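Local coordinates for protein 5,10-methylenetetrahydromethanopterin reductase (Methanopyrus kandleri, PDB 1EZW) that catalyses the reversible, coenzyme F420-dependent reduction of methylenetetrahydromethanopterin to methyltetrahydromethanopterin in the methanogenesis pathway from carbon dioxide, at residues 129-137 with 148-156; 198-207 with 312-320. All blocks are in the same frame, centred on the assembly; numbering follows the deposited sequence. Where two conformers were deposited one is given.

Contact 1: residues 129-137 with 148-156; sequences TAIREVKEV and EYEGKYVKT
The carboxylate of E133 accepts three successive backbone N-H groups from the turn at K152-V154. E133 OE1 takes K152 N at 2.7 Å, on the syn side but tilted out of the carboxylate plane. E133 OE2 takes Y153 N at 2.7 Å, likewise syn and tilted, and V154 N at 3.1 Å, nearly in line with its C-O bond. Two oxygens and three donors fix the rotation of the group and probably stabilise its charged form. E133 OE1 also lies 3.5 Å from G151 CA, where no side chain intervenes. The chain of E133 is extended beyond CG (chi2 -171°), which carries the carboxylate straight off helix 127-142 into the turn. Y149 lies across this stem at about a right angle. The edge of its ring meets E133, with Y149 OH 3.5 Å from E133 CG, and E136 CB sits over one face. V137 CG2 packs against Y149 obliquely and lies 4.0 Å from V154 CG1. The protein is a TIM barrel of the luciferase-like family. Helix 127-142 belongs to its outer helical layer, and 148-156 is part of the long excursion before strand 173-176. The excursion doubles back on itself: G151 N bonds to V154 O, and T156 N to Y149 O. These bonds shape the turn that presents its N-H groups to E133. Y153 was deposited in two conformers, so its ring contacts with A130, W117 and P73, and the bond of Y153 OH to P68 O, are less certain. P73 of helix 73-86 also touches V134 and V154.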
loop_
_atom_site.group_PDB
_atom_site.type_symbol
_atom_site.label_atom_id
_atom_site.label_comp_id
_atom_site.label_asym_id
_atom_site.label_seq_id
_atom_site.Cartn_x
_atom_site.Cartn_y
_atom_site.Cartn_z
ATOM N N THR A 129 -33.857 -11.360 13.880
ATOM C CA THR A 129 -33.263 -12.335 14.787
ATOM C C THR A 129 -31.907 -12.767 14.213
ATOM O O THR A 129 -30.941 -12.830 14.962
ATOM C CB THR A 129 -34.180 -13.529 15.000
ATOM O OG1 THR A 129 -35.299 -13.069 15.779
ATOM C CG2 THR A 129 -33.462 -14.650 15.731
ATOM N N ALA A 130 -31.839 -13.034 12.910
ATOM C CA ALA A 130 -30.553 -13.408 12.299
ATOM C C ALA A 130 -29.503 -12.308 12.563
ATOM O O ALA A 130 -28.356 -12.617 12.902
ATOM C CB ALA A 130 -30.708 -13.659 10.785
ATOM N N ILE A 131 -29.892 -11.042 12.440
ATOM C CA ILE A 131 -28.961 -9.940 12.686
ATOM C C ILE A 131 -28.531 -9.908 14.154
ATOM O O ILE A 131 -27.374 -9.674 14.468
ATOM C CB ILE A 131 -29.573 -8.591 12.229
ATOM C CG1 ILE A 131 -29.664 -8.580 10.690
ATOM C CG2 ILE A 131 -28.667 -7.397 12.755
ATOM C CD1 ILE A 131 -30.373 -7.362 10.091
ATOM N N ARG A 132 -29.463 -10.131 15.092
ATOM C CA ARG A 132 -29.063 -10.167 16.491
ATOM C C ARG A 132 -28.014 -11.270 16.717
ATOM O O ARG A 132 -27.077 -11.085 17.487
ATOM C CB ARG A 132 -30.286 -10.498 17.382
ATOM C CG ARG A 132 -31.298 -9.401 17.492
ATOM C CD ARG A 132 -32.509 -9.964 18.281
ATOM N NE ARG A 132 -33.548 -8.960 18.470
ATOM C CZ ARG A 132 -33.551 -8.050 19.438
ATOM N NH1 ARG A 132 -34.562 -7.180 19.509
ATOM N NH2 ARG A 132 -32.575 -8.000 20.335
ATOM N N GLU A 133 -28.218 -12.422 16.093
ATOM C CA GLU A 133 -27.312 -13.556 16.288
ATOM C C GLU A 133 -25.957 -13.280 15.664
ATOM O O GLU A 133 -24.934 -13.565 16.282
ATOM C CB GLU A 133 -27.900 -14.847 15.718
ATOM C CG GLU A 133 -29.195 -15.242 16.507
ATOM C CD GLU A 133 -29.722 -16.600 16.165
ATOM O OE1 GLU A 133 -30.815 -16.944 16.695
ATOM O OE2 GLU A 133 -29.093 -17.354 15.393
ATOM N N VAL A 134 -25.958 -12.729 14.464
ATOM C CA VAL A 134 -24.664 -12.421 13.837
ATOM C C VAL A 134 -23.935 -11.423 14.719
ATOM O O VAL A 134 -22.713 -11.507 14.886
ATOM C CB VAL A 134 -24.793 -11.818 12.422
ATOM C CG1 VAL A 134 -23.381 -11.483 11.883
ATOM C CG2 VAL A 134 -25.437 -12.783 11.505
ATOM N N LYS A 135 -24.652 -10.443 15.281
ATOM C CA LYS A 135 -23.982 -9.502 16.154
ATOM C C LYS A 135 -23.319 -10.219 17.345
ATOM O O LYS A 135 -22.157 -9.938 17.688
ATOM C CB LYS A 135 -24.964 -8.432 16.669
ATOM C CG LYS A 135 -24.211 -7.365 17.424
ATOM C CD LYS A 135 -25.085 -6.512 18.337
ATOM C CE LYS A 135 -24.203 -5.519 19.105
ATOM N NZ LYS A 135 -24.810 -4.964 20.355
ATOM N N GLU A 136 -24.043 -11.128 18.008
ATOM C CA GLU A 136 -23.438 -11.836 19.138
ATOM C C GLU A 136 -22.187 -12.611 18.716
ATOM O O GLU A 136 -21.195 -12.618 19.435
ATOM C CB GLU A 136 -24.433 -12.799 19.796
ATOM C CG GLU A 136 -25.554 -12.078 20.478
ATOM C CD GLU A 136 -25.059 -11.113 21.531
ATOM O OE1 GLU A 136 -25.586 -9.985 21.570
ATOM O OE2 GLU A 136 -24.147 -11.471 22.320
ATOM N N VAL A 137 -22.241 -13.271 17.569
ATOM C CA VAL A 137 -21.079 -14.021 17.111
ATOM C C VAL A 137 -19.890 -13.094 16.829
ATOM O O VAL A 137 -18.753 -13.379 17.216
ATOM C CB VAL A 137 -21.424 -14.835 15.853
ATOM C CG1 VAL A 137 -20.127 -15.379 15.181
ATOM C CG2 VAL A 137 -22.362 -15.999 16.248
ATOM N N GLU A 148 -18.955 -19.344 21.307
ATOM C CA GLU A 148 -19.813 -20.491 21.581
ATOM C C GLU A 148 -21.184 -19.899 21.568
ATOM O O GLU A 148 -21.547 -19.119 22.454
ATOM C CB GLU A 148 -19.489 -21.109 22.941
ATOM C CG GLU A 148 -18.154 -21.853 22.936
ATOM C CD GLU A 148 -17.845 -22.528 24.273
ATOM O OE1 GLU A 148 -17.449 -23.715 24.272
ATOM O OE2 GLU A 148 -17.989 -21.863 25.315
ATOM N N TYR A 149 -21.930 -20.227 20.540
ATOM C CA TYR A 149 -23.253 -19.656 20.413
ATOM C C TYR A 149 -24.221 -20.580 19.716
ATOM O O TYR A 149 -23.952 -21.104 18.641
ATOM C CB TYR A 149 -23.172 -18.316 19.642
ATOM C CG TYR A 149 -24.477 -17.580 19.656
ATOM C CD1 TYR A 149 -24.884 -16.896 20.785
ATOM C CD2 TYR A 149 -25.345 -17.643 18.567
ATOM C CE1 TYR A 149 -26.139 -16.272 20.842
ATOM C CE2 TYR A 149 -26.601 -17.026 18.606
ATOM C CZ TYR A 149 -26.986 -16.343 19.747
ATOM O OH TYR A 149 -28.203 -15.700 19.800
ATOM N N GLU A 150 -25.381 -20.773 20.338
ATOM C CA GLU A 150 -26.387 -21.628 19.753
ATOM C C GLU A 150 -27.665 -20.825 19.597
ATOM O O GLU A 150 -28.385 -20.593 20.568
ATOM C CB GLU A 150 -26.632 -22.856 20.638
ATOM C CG GLU A 150 -27.757 -23.720 20.093
ATOM C CD GLU A 150 -27.820 -25.106 20.726
ATOM O OE1 GLU A 150 -28.783 -25.843 20.409
ATOM O OE2 GLU A 150 -26.907 -25.461 21.513
ATOM N N GLY A 151 -27.955 -20.392 18.379
ATOM C CA GLY A 151 -29.157 -19.604 18.175
ATOM C C GLY A 151 -30.037 -20.346 17.203
ATOM O O GLY A 151 -29.816 -21.539 16.959
ATOM N N LYS A 152 -31.024 -19.657 16.636
ATOM C CA LYS A 152 -31.930 -20.241 15.660
ATOM C C LYS A 152 -31.358 -20.204 14.256
ATOM O O LYS A 152 -31.681 -21.041 13.429
ATOM C CB LYS A 152 -33.257 -19.455 15.575
ATOM C CG LYS A 152 -34.033 -19.237 16.876
ATOM C CD LYS A 152 -35.232 -18.255 16.630
ATOM C CE LYS A 152 -36.504 -18.900 15.982
ATOM N NZ LYS A 152 -36.460 -19.504 14.605
ATOM N N TYR A 153 -30.510 -19.214 13.961
ATOM C CA TYR A 153 -29.951 -19.069 12.611
ATOM C C TYR A 153 -28.493 -19.541 12.533
ATOM O O TYR A 153 -28.039 -19.971 11.489
ATOM C CB TYR A 153 -30.113 -17.593 12.152
ATOM C CG TYR A 153 -28.883 -16.948 11.516
ATOM C CD1 TYR A 153 -28.687 -16.954 10.127
ATOM C CD2 TYR A 153 -27.908 -16.361 12.320
ATOM C CE1 TYR A 153 -27.538 -16.382 9.562
ATOM C CE2 TYR A 153 -26.748 -15.786 11.753
ATOM C CZ TYR A 153 -26.580 -15.804 10.391
ATOM O OH TYR A 153 -25.411 -15.248 9.872
ATOM N N VAL A 154 -27.774 -19.485 13.642
ATOM C CA VAL A 154 -26.403 -19.972 13.622
ATOM C C VAL A 154 -26.140 -20.727 14.906
ATOM O O VAL A 154 -26.541 -20.296 15.994
ATOM C CB VAL A 154 -25.349 -18.797 13.464
ATOM C CG1 VAL A 154 -25.488 -17.763 14.589
ATOM C CG2 VAL A 154 -23.955 -19.388 13.469
ATOM N N LYS A 155 -25.495 -21.880 14.766
ATOM C CA LYS A 155 -25.081 -22.666 15.915
ATOM C C LYS A 155 -23.617 -23.009 15.658
ATOM O O LYS A 155 -23.286 -23.648 14.681
ATOM C CB LYS A 155 -25.915 -23.954 16.077
ATOM C CG LYS A 155 -25.397 -24.793 17.257
ATOM C CD LYS A 155 -26.221 -26.099 17.435
ATOM C CE LYS A 155 -25.610 -26.944 18.566
ATOM N NZ LYS A 155 -26.472 -28.102 18.933
ATOM N N THR A 156 -22.737 -22.561 16.537
ATOM C CA THR A 156 -21.316 -22.849 16.357
ATOM C C THR A 156 -20.897 -24.000 17.256
ATOM O O THR A 156 -21.686 -24.478 18.102
ATOM C CB THR A 156 -20.447 -21.658 16.787
ATOM O OG1 THR A 156 -20.497 -21.497 18.211
ATOM C CG2 THR A 156 -20.939 -20.361 16.139
#

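Contact 2: residues 198-207 with 312-320; sequences SNPKDFEVAV and EELLKAGVT
F203 turns its CG opposite its own carbonyl carbon (chi1 -67°), and V319 does the same with CG2. V319 CG2 makes a CH-pi contact over the centre of the F203 ring, 3.5 Å from its centroid. L314 CD2 comes in obliquely, 4.0 Å from F203 CD1. L314 CD2 also reaches the start of helix 200-216, 3.5 Å from P200 N. P200 CG in turn packs on E313 CB at 3.7 Å. A317, just past helix 304-316, packs its CB against helix 200-216: 3.9 Å from F203 CB and 3.7 Å from P200 O. V207 CG2 rests 3.5 Å from A317 O. An alanine in place of F203 would probably open a gap beneath V319 CG2 and leave L314 CD2 without its ring neighbour.

Helix 200-216 starts, and helix 304-316 ends, with a known capping motif. N199 and D202 form a capping box, with N199 OD1 accepting K201 N and the return bond from N199 N to D202 OD2 weak. G318 has positive phi and closes helix 304-316 in a Schellman motif, with V319 N bonded to L314 O and G318 N to L315 O. That turn brings V319 round to the F203 ring.

The segments 200-207 and 312-316 run nearly parallel, 12° apart, with axes 8.9 Å from each other at the closest. Their helices are neighbours on the outside of the (beta/alpha)8 barrel. Helix 200-216 follows strand 192-196, and helix 304-316 leads into strand 321-324. Strand 225-229 runs between those two strands, and its V226 and A228 touch F203 from the barrel side.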
loop_
_atom_site.group_PDB
_atom_site.type_symbol
_atom_site.label_atom_id
_atom_site.label_comp_id
_atom_site.label_asym_id
_atom_site.label_seq_id
_atom_site.Cartn_x
_atom_site.Cartn_y
_atom_site.Cartn_z
ATOM N N SER A 198 -33.503 10.446 2.412
ATOM C CA SER A 198 -32.853 11.739 2.288
ATOM C C SER A 198 -33.714 12.934 2.725
ATOM O O SER A 198 -33.295 14.077 2.564
ATOM C CB SER A 198 -32.450 11.941 0.807
ATOM O OG SER A 198 -31.684 10.828 0.335
ATOM N N ASN A 199 -34.870 12.663 3.316
ATOM C CA ASN A 199 -35.797 13.769 3.647
ATOM C C ASN A 199 -36.232 13.753 5.125
ATOM O O ASN A 199 -36.361 12.696 5.736
ATOM C CB ASN A 199 -36.975 13.629 2.669
ATOM C CG ASN A 199 -37.987 14.770 2.774
ATOM O OD1 ASN A 199 -38.781 14.831 3.722
ATOM N ND2 ASN A 199 -37.959 15.672 1.805
ATOM N N PRO A 200 -36.413 14.940 5.739
ATOM C CA PRO A 200 -36.823 15.020 7.140
ATOM C C PRO A 200 -38.044 14.174 7.495
ATOM O O PRO A 200 -38.084 13.608 8.588
ATOM C CB PRO A 200 -37.075 16.526 7.333
ATOM C CG PRO A 200 -36.003 17.129 6.414
ATOM C CD PRO A 200 -36.265 16.294 5.172
ATOM N N LYS A 201 -39.011 14.065 6.584
ATOM C CA LYS A 201 -40.222 13.298 6.878
ATOM C C LYS A 201 -39.961 11.821 7.132
ATOM O O LYS A 201 -40.674 11.166 7.903
ATOM C CB LYS A 201 -41.259 13.474 5.758
ATOM C CG LYS A 201 -41.858 14.890 5.787
ATOM C CD LYS A 201 -43.097 15.019 4.895
ATOM C CE LYS A 201 -42.776 15.075 3.434
ATOM N NZ LYS A 201 -42.020 16.305 3.061
ATOM N N ASP A 202 -38.932 11.290 6.477
ATOM C CA ASP A 202 -38.609 9.891 6.669
ATOM C C ASP A 202 -38.095 9.696 8.078
ATOM O O ASP A 202 -38.396 8.690 8.719
ATOM C CB ASP A 202 -37.536 9.474 5.658
ATOM C CG ASP A 202 -37.976 9.706 4.249
ATOM O OD1 ASP A 202 -39.047 9.187 3.869
ATOM O OD2 ASP A 202 -37.259 10.407 3.510
ATOM N N PHE A 203 -37.318 10.656 8.567
ATOM C CA PHE A 203 -36.762 10.543 9.897
ATOM C C PHE A 203 -37.748 10.879 11.000
ATOM O O PHE A 203 -37.601 10.415 12.124
ATOM C CB PHE A 203 -35.462 11.335 9.996
ATOM C CG PHE A 203 -34.364 10.731 9.132
ATOM C CD1 PHE A 203 -34.216 11.104 7.796
ATOM C CD2 PHE A 203 -33.613 9.658 9.625
ATOM C CE1 PHE A 203 -33.342 10.411 6.947
ATOM C CE2 PHE A 203 -32.737 8.953 8.786
ATOM C CZ PHE A 203 -32.608 9.327 7.452
ATOM N N GLU A 204 -38.761 11.671 10.673
ATOM C CA GLU A 204 -39.774 11.981 11.685
ATOM C C GLU A 204 -40.537 10.693 11.988
ATOM O O GLU A 204 -41.064 10.514 13.078
ATOM C CB GLU A 204 -40.700 13.090 11.162
ATOM C CG GLU A 204 -39.931 14.409 11.094
ATOM C CD GLU A 204 -40.649 15.516 10.336
ATOM O OE1 GLU A 204 -41.591 15.218 9.582
ATOM O OE2 GLU A 204 -40.231 16.692 10.473
ATOM N N VAL A 205 -40.575 9.793 11.015
ATOM C CA VAL A 205 -41.235 8.509 11.161
ATOM C C VAL A 205 -40.262 7.504 11.787
ATOM O O VAL A 205 -40.587 6.806 12.745
ATOM C CB VAL A 205 -41.670 7.961 9.786
ATOM C CG1 VAL A 205 -42.030 6.474 9.888
ATOM C CG2 VAL A 205 -42.868 8.777 9.254
ATOM N N ALA A 206 -39.039 7.467 11.273
ATOM C CA ALA A 206 -38.077 6.488 11.763
ATOM C C ALA A 206 -37.488 6.684 13.136
ATOM O O ALA A 206 -37.330 5.696 13.881
ATOM C CB ALA A 206 -36.913 6.322 10.726
ATOM N N VAL A 207 -37.140 7.921 13.498
ATOM C CA VAL A 207 -36.486 8.162 14.765
ATOM C C VAL A 207 -37.281 7.736 15.993
ATOM O O VAL A 207 -36.705 7.164 16.917
ATOM C CB VAL A 207 -35.958 9.622 14.858
ATOM C CG1 VAL A 207 -35.380 9.925 16.210
ATOM C CG2 VAL A 207 -34.823 9.791 13.805
ATOM N N GLU A 312 -29.568 21.081 7.506
ATOM C CA GLU A 312 -30.072 21.621 8.763
ATOM C C GLU A 312 -31.426 20.982 9.132
ATOM O O GLU A 312 -31.642 20.625 10.293
ATOM C CB GLU A 312 -30.225 23.156 8.674
ATOM C CG GLU A 312 -28.916 23.875 8.415
ATOM C CD GLU A 312 -29.084 25.374 8.255
ATOM O OE1 GLU A 312 -30.168 25.794 7.784
ATOM O OE2 GLU A 312 -28.121 26.116 8.575
ATOM N N GLU A 313 -32.317 20.815 8.156
ATOM C CA GLU A 313 -33.626 20.227 8.434
ATOM C C GLU A 313 -33.517 18.738 8.795
ATOM O O GLU A 313 -34.274 18.238 9.612
ATOM C CB GLU A 313 -34.570 20.405 7.250
ATOM C CG GLU A 313 -34.874 21.869 6.948
ATOM C CD GLU A 313 -35.415 22.595 8.165
ATOM O OE1 GLU A 313 -36.448 22.144 8.702
ATOM O OE2 GLU A 313 -34.794 23.596 8.583
ATOM N N LEU A 314 -32.582 18.022 8.167
ATOM C CA LEU A 314 -32.393 16.617 8.526
ATOM C C LEU A 314 -31.902 16.504 9.957
ATOM O O LEU A 314 -32.395 15.662 10.718
ATOM C CB LEU A 314 -31.377 15.957 7.579
ATOM C CG LEU A 314 -31.969 15.665 6.211
ATOM C CD1 LEU A 314 -30.812 15.234 5.287
ATOM C CD2 LEU A 314 -33.019 14.589 6.283
ATOM N N LEU A 315 -30.954 17.360 10.340
ATOM C CA LEU A 315 -30.422 17.320 11.695
ATOM C C LEU A 315 -31.558 17.599 12.693
ATOM O O LEU A 315 -31.604 16.996 13.750
ATOM C CB LEU A 315 -29.313 18.344 11.887
ATOM C CG LEU A 315 -28.095 18.270 10.944
ATOM C CD1 LEU A 315 -27.028 19.207 11.476
ATOM C CD2 LEU A 315 -27.553 16.865 10.865
ATOM N N LYS A 316 -32.463 18.516 12.354
ATOM C CA LYS A 316 -33.590 18.804 13.258
ATOM C C LYS A 316 -34.485 17.588 13.431
ATOM O O LYS A 316 -35.143 17.440 14.480
ATOM C CB LYS A 316 -34.438 19.956 12.729
ATOM C CG LYS A 316 -33.708 21.270 12.673
ATOM C CD LYS A 316 -34.660 22.370 12.173
ATOM C CE LYS A 316 -33.889 23.570 11.666
ATOM N NZ LYS A 316 -33.114 23.164 10.433
ATOM N N ALA A 317 -34.541 16.743 12.396
ATOM C CA ALA A 317 -35.345 15.516 12.405
ATOM C C ALA A 317 -34.628 14.332 13.087
ATOM O O ALA A 317 -35.168 13.227 13.116
ATOM C CB ALA A 317 -35.762 15.141 10.983
ATOM N N GLY A 318 -33.425 14.564 13.611
ATOM C CA GLY A 318 -32.721 13.529 14.352
ATOM C C GLY A 318 -31.532 12.868 13.681
ATOM O O GLY A 318 -30.891 12.006 14.295
ATOM N N VAL A 319 -31.254 13.249 12.436
ATOM C CA VAL A 319 -30.080 12.675 11.739
ATOM C C VAL A 319 -28.800 13.199 12.404
ATOM O O VAL A 319 -28.712 14.394 12.746
ATOM C CB VAL A 319 -30.081 13.085 10.258
ATOM C CG1 VAL A 319 -28.741 12.624 9.576
ATOM C CG2 VAL A 319 -31.310 12.464 9.540
ATOM N N THR A 320 -27.794 12.336 12.611
ATOM C CA THR A 320 -26.548 12.782 13.190
ATOM C C THR A 320 -25.357 12.475 12.256
ATOM O O THR A 320 -24.324 13.081 12.383
ATOM C CB THR A 320 -26.289 12.196 14.609
ATOM O OG1 THR A 320 -26.412 10.764 14.592
ATOM C CG2 THR A 320 -27.323 12.772 15.585
#

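In the fold
Contacts 1 and 2 share no helix or strand. Their centres are 32 Å apart, and their nearest atoms about 14 Å. Each is partly buried, but contact 1 lies farther out, its centre about 22 Å from the chain centre against 16 Å for contact 2. Contact 1 ties a barrel helix to an irregular excursion, and contact 2 joins two neighbouring barrel helices. The chemistry differs too. In contact 1 a buried carboxylate takes up three backbone N-H groups of a loop. In contact 2 the facing side chains are mostly apolar: proline, phenylalanine, leucine, alanine and valine. The polar groups there bond within each segment or to other parts of the barrel.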